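Local coordinates for protein PrgX (Enterococcus faecalis, PDB 2AWI) that acts as the receptor for the peptide sex pheromone cCF10 and regulates conjugation, probably by binding DNA as a repressor, at residues Tyr116-His121 / Leu159-Pro164; Gly25-Ser30 / Ser48-Arg53. The protein carries 1 engineered substitution. All coordinates share one frame; numbering follows the deposited sequence.

Interaction 1 (Tyr116-His121 / Leu159-Pro164); sequences YISIAH and LLNVLP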
# COMPACT_ATOMS: atom_id res chain seq x y z
N TYR A 116 27.69 -34.88 1.73
CA TYR A 116 28.28 -35.17 3.03
C TYR A 116 29.12 -33.98 3.51
O TYR A 116 29.12 -33.65 4.69
CB TYR A 116 29.16 -36.42 2.96
CG TYR A 116 28.39 -37.72 2.96
CD1 TYR A 116 27.57 -38.07 1.89
CD2 TYR A 116 28.51 -38.62 4.02
CE1 TYR A 116 26.87 -39.28 1.88
CE2 TYR A 116 27.82 -39.83 4.02
CZ TYR A 116 27.01 -40.16 2.95
OH TYR A 116 26.34 -41.36 2.96
N ILE A 117 29.84 -33.35 2.59
CA ILE A 117 30.67 -32.20 2.95
C ILE A 117 29.79 -31.11 3.52
O ILE A 117 30.15 -30.46 4.51
CB ILE A 117 31.43 -31.65 1.73
CG1 ILE A 117 32.40 -32.71 1.21
CG2 ILE A 117 32.19 -30.38 2.12
CD1 ILE A 117 33.43 -33.15 2.22
N SER A 118 28.63 -30.91 2.90
CA SER A 118 27.69 -29.90 3.35
C SER A 118 27.27 -30.20 4.79
O SER A 118 27.30 -29.32 5.65
CB SER A 118 26.46 -29.91 2.45
OG SER A 118 25.55 -28.89 2.82
N ILE A 119 26.89 -31.44 5.04
CA ILE A 119 26.47 -31.88 6.37
C ILE A 119 27.56 -31.58 7.40
O ILE A 119 27.29 -30.98 8.44
CB ILE A 119 26.16 -33.40 6.39
CG1 ILE A 119 24.85 -33.68 5.65
CG2 ILE A 119 26.08 -33.89 7.82
CD1 ILE A 119 24.59 -35.15 5.40
N ALA A 120 28.79 -31.99 7.10
CA ALA A 120 29.93 -31.77 7.98
C ALA A 120 30.16 -30.29 8.28
O ALA A 120 30.40 -29.92 9.43
CB ALA A 120 31.18 -32.38 7.38
N HIS A 121 30.08 -29.45 7.26
CA HIS A 121 30.27 -28.02 7.45
C HIS A 121 29.23 -27.48 8.42
O HIS A 121 29.47 -26.50 9.13
CB HIS A 121 30.15 -27.26 6.12
CG HIS A 121 31.40 -27.26 5.30
ND1 HIS A 121 31.59 -26.41 4.23
CD2 HIS A 121 32.53 -28.00 5.39
CE1 HIS A 121 32.78 -26.63 3.69
NE2 HIS A 121 33.37 -27.59 4.38
N LEU A 159 28.38 -27.25 -5.00
CA LEU A 159 29.67 -26.60 -4.75
C LEU A 159 29.50 -25.19 -4.20
O LEU A 159 30.26 -24.77 -3.32
CB LEU A 159 30.49 -26.54 -6.04
CG LEU A 159 30.99 -27.87 -6.61
CD1 LEU A 159 31.58 -27.65 -7.99
CD2 LEU A 159 32.02 -28.48 -5.66
N LEU A 160 28.52 -24.45 -4.71
CA LEU A 160 28.27 -23.09 -4.24
C LEU A 160 27.89 -23.13 -2.77
O LEU A 160 27.87 -22.11 -2.09
CB LEU A 160 27.13 -22.44 -5.03
CG LEU A 160 27.42 -21.91 -6.44
CD1 LEU A 160 26.13 -21.42 -7.09
CD2 LEU A 160 28.41 -20.76 -6.35
N ASN A 161 27.61 -24.34 -2.27
CA ASN A 161 27.20 -24.53 -0.89
C ASN A 161 28.34 -24.85 0.08
O ASN A 161 28.20 -24.66 1.28
CB ASN A 161 26.16 -25.65 -0.84
CG ASN A 161 25.30 -25.59 0.40
OD1 ASN A 161 24.48 -24.69 0.56
ND2 ASN A 161 25.49 -26.55 1.30
N VAL A 162 29.46 -25.34 -0.44
CA VAL A 162 30.58 -25.69 0.42
C VAL A 162 31.92 -25.16 -0.08
O VAL A 162 32.98 -25.67 0.29
CB VAL A 162 30.69 -27.23 0.58
CG1 VAL A 162 29.41 -27.79 1.16
CG2 VAL A 162 30.97 -27.86 -0.78
N LEU A 163 31.88 -24.13 -0.91
CA LEU A 163 33.11 -23.58 -1.47
C LEU A 163 32.98 -22.08 -1.71
O LEU A 163 31.90 -21.59 -2.04
CB LEU A 163 33.42 -24.29 -2.79
CG LEU A 163 34.80 -24.88 -3.04
CD1 LEU A 163 35.22 -25.76 -1.87
CD2 LEU A 163 34.77 -25.69 -4.34
N PRO A 164 34.07 -21.33 -1.54
CA PRO A 164 33.99 -19.88 -1.77
C PRO A 164 33.52 -19.68 -3.20
O PRO A 164 33.91 -20.43 -4.10
CB PRO A 164 35.43 -19.42 -1.56
CG PRO A 164 35.94 -20.38 -0.51
CD PRO A 164 35.40 -21.71 -1.01
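With chi1 at -59°, Val162 carries CG1 anti to its own carbonyl carbon, and this branch is laid against the backbone of Ser118, its CG1 3.5 Å from Ser118 CA. Ile117 answers with the branch set anti to its backbone N: its CG2 comes within 3.8 Å of Val162 CB, the two side chains crossing at about a right angle, while the rest of the isoleucine leads away; Ile117 and Val162 both also touch Phe130 of helix 128-142. The same Ile117 CG2 lies over one face of the His121 imidazole, near the rim. That ring stands next to Val162 in turn, its CE1 3.8 Å from Val162 CB, and Val162 O is at the ring edge, 3.5 Å from CE1. Asn161 reaches out from the loop and sets ND2 2.8 Å from Ser118 OG, but at an angle too poor for a hydrogen bond. The contact illustrates how one helix turn can hold a loop by shape: a buried valine from the loop between helices 150-159 and 165-172 is fitted among Ile117, Ser118 and His121. Its chemistry implies cohesion mainly by apolar packing, with Asn161 and His121 at the exposed margin.

Interaction 2 (Gly25-Ser30 / Ser48-Arg53); sequences GIMSKS and SKFSER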
# COMPACT_ATOMS: atom_id res chain seq x y z
N GLY A 25 1.02 -57.06 -33.66
CA GLY A 25 1.89 -56.26 -34.50
C GLY A 25 3.19 -55.89 -33.81
O GLY A 25 4.09 -55.34 -34.44
N ILE A 26 3.29 -56.22 -32.53
CA ILE A 26 4.50 -55.89 -31.77
C ILE A 26 5.24 -57.12 -31.25
O ILE A 26 6.47 -57.19 -31.36
CB ILE A 26 4.16 -54.96 -30.59
CG1 ILE A 26 3.46 -53.70 -31.12
CG2 ILE A 26 5.43 -54.59 -29.85
CD1 ILE A 26 3.03 -52.71 -30.04
N MSE A 27 4.52 -58.08 -30.69
CA MSE A 27 5.13 -59.30 -30.17
C MSE A 27 4.10 -60.40 -30.05
O MSE A 27 2.90 -60.14 -30.02
CB MSE A 27 5.79 -59.04 -28.81
CG MSE A 27 4.85 -58.54 -27.71
SE MSE A 27 5.77 -58.36 -25.99
CE MSE A 27 6.97 -56.89 -26.45
N SER A 28 4.57 -61.64 -29.97
CA SER A 28 3.69 -62.80 -29.87
C SER A 28 2.87 -62.77 -28.59
O SER A 28 3.23 -62.11 -27.62
CB SER A 28 4.50 -64.09 -29.91
OG SER A 28 5.18 -64.31 -28.69
N LYS A 29 1.75 -63.48 -28.60
CA LYS A 29 0.88 -63.56 -27.45
C LYS A 29 1.66 -64.14 -26.27
O LYS A 29 1.60 -63.61 -25.16
CB LYS A 29 -0.31 -64.47 -27.76
CG LYS A 29 -1.23 -64.72 -26.58
CD LYS A 29 -2.35 -65.69 -26.94
CE LYS A 29 -3.23 -65.98 -25.73
NZ LYS A 29 -4.35 -66.92 -26.05
N SER A 30 2.39 -65.21 -26.53
CA SER A 30 3.18 -65.87 -25.50
C SER A 30 4.17 -64.94 -24.82
O SER A 30 4.22 -64.86 -23.59
CB SER A 30 3.92 -67.07 -26.10
OG SER A 30 4.67 -66.69 -27.24
N SER A 48 7.21 -47.82 -25.35
CA SER A 48 6.69 -46.61 -25.98
C SER A 48 5.49 -46.98 -26.87
O SER A 48 4.51 -46.25 -26.94
CB SER A 48 7.79 -45.94 -26.81
OG SER A 48 7.32 -44.74 -27.42
N LYS A 49 5.58 -48.13 -27.53
CA LYS A 49 4.48 -48.60 -28.37
C LYS A 49 3.26 -48.98 -27.53
O LYS A 49 2.14 -48.57 -27.84
CB LYS A 49 4.92 -49.79 -29.22
CG LYS A 49 5.70 -49.41 -30.46
CD LYS A 49 6.16 -50.64 -31.23
CE LYS A 49 7.02 -50.25 -32.42
NZ LYS A 49 7.68 -51.43 -33.06
N PHE A 50 3.47 -49.74 -26.47
CA PHE A 50 2.33 -50.13 -25.63
C PHE A 50 1.73 -48.87 -25.03
O PHE A 50 0.51 -48.75 -24.91
CB PHE A 50 2.78 -51.07 -24.51
CG PHE A 50 3.35 -52.38 -24.99
CD1 PHE A 50 2.81 -53.02 -26.10
CD2 PHE A 50 4.38 -52.99 -24.30
CE1 PHE A 50 3.28 -54.26 -26.50
CE2 PHE A 50 4.86 -54.23 -24.70
CZ PHE A 50 4.31 -54.87 -25.81
N SER A 51 2.60 -47.93 -24.67
CA SER A 51 2.19 -46.67 -24.09
C SER A 51 1.22 -45.93 -25.01
O SER A 51 0.20 -45.41 -24.55
CB SER A 51 3.41 -45.79 -23.83
OG SER A 51 3.02 -44.48 -23.47
N GLU A 52 1.54 -45.88 -26.30
CA GLU A 52 0.68 -45.21 -27.25
C GLU A 52 -0.64 -45.96 -27.40
O GLU A 52 -1.69 -45.35 -27.61
CB GLU A 52 1.36 -45.10 -28.62
CG GLU A 52 0.51 -44.35 -29.64
CD GLU A 52 1.15 -44.28 -31.01
OE1 GLU A 52 0.54 -43.64 -31.90
OE2 GLU A 52 2.24 -44.85 -31.20
N ARG A 53 -0.57 -47.29 -27.29
CA ARG A 53 -1.76 -48.13 -27.39
C ARG A 53 -2.70 -47.83 -26.22
O ARG A 53 -3.89 -47.64 -26.42
CB ARG A 53 -1.37 -49.61 -27.34
CG ARG A 53 -0.64 -50.15 -28.57
CD ARG A 53 -1.51 -50.05 -29.80
NE ARG A 53 -1.27 -51.16 -30.72
CZ ARG A 53 -0.10 -51.42 -31.30
NH1 ARG A 53 0.94 -50.64 -31.05
NH2 ARG A 53 0.02 -52.46 -32.11
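Ile26 and Arg53 approach each other from opposite directions, and the methyl end of the isoleucine meets the guanidinium group obliquely, CD1 lying 3.1 Å from Arg53 NH1. This is unusually short for a carbon and a nitrogen, so the packing is tight, if the model is exact here. The arginine chain bends at chi2 (-63°) and again at chi3, which turns the guanidinium back toward the isoleucine. Lys49, one helical turn earlier, runs alongside Ile26 in the opposite sense; its aliphatic part does the touching, with CB 3.6 Å from Ile26 CD1, while its ammonium group forms a salt bridge with Glu45 on the same helix. The third neighbour of this methyl is Phe50, whose CE1 is 3.9 Å from Ile26 CD1, again at an oblique inclination to the ring.

Selenomethionine Met27 meets the same phenyl ring differently. Its chain crosses Phe50 at about a right angle, and the bend at chi3 (67°) turns CE to the ring edge, where SE also lies. Met27 CE is 3.4 Å from Phe50 CZ, and SE lies 5.2 Å from the ring centroid, 84° off the normal: a Met-aromatic contact of the in-plane kind. Tyr32 of helix 29-36 adds an edge-to-face contact with Phe50, and Leu22 of helix 19-23 packs against both Phe50 and Arg53.

Just beyond Met27, Ser28 takes the N-cap position of helix 29-36, its OG accepting a hydrogen bond from Val31 N. Segment 25-30 holds the turn between helices 19-23 and 29-36, the helix-turn-helix pair of an XRE-type fold. Through Ile26 and Met27 that turn is packed against helix 44-54, an arrangement consistent with a DNA-binding domain.

Overall arrangement
Interaction 2 comes first along the chain and closes before interaction 1 opens. Their centres are 48 Å apart, on opposite sides of the centre of the chain, and about 35 Å separates their nearest atoms. They share no helix. Interaction 2 joins the turn before helix 29-36 to helix 44-54 within the helix-turn-helix region, where Glu52 also hydrogen-bonds to Thr75 of the second subunit; interaction 1 joins helix 107-122 to the loop between helices 150-159 and 165-172 in the C-terminal TPR region. Together they exemplify a modular, largely helical regulator: one contact joins elements within the probable DNA-binding part, the other elements within the TPR-like part.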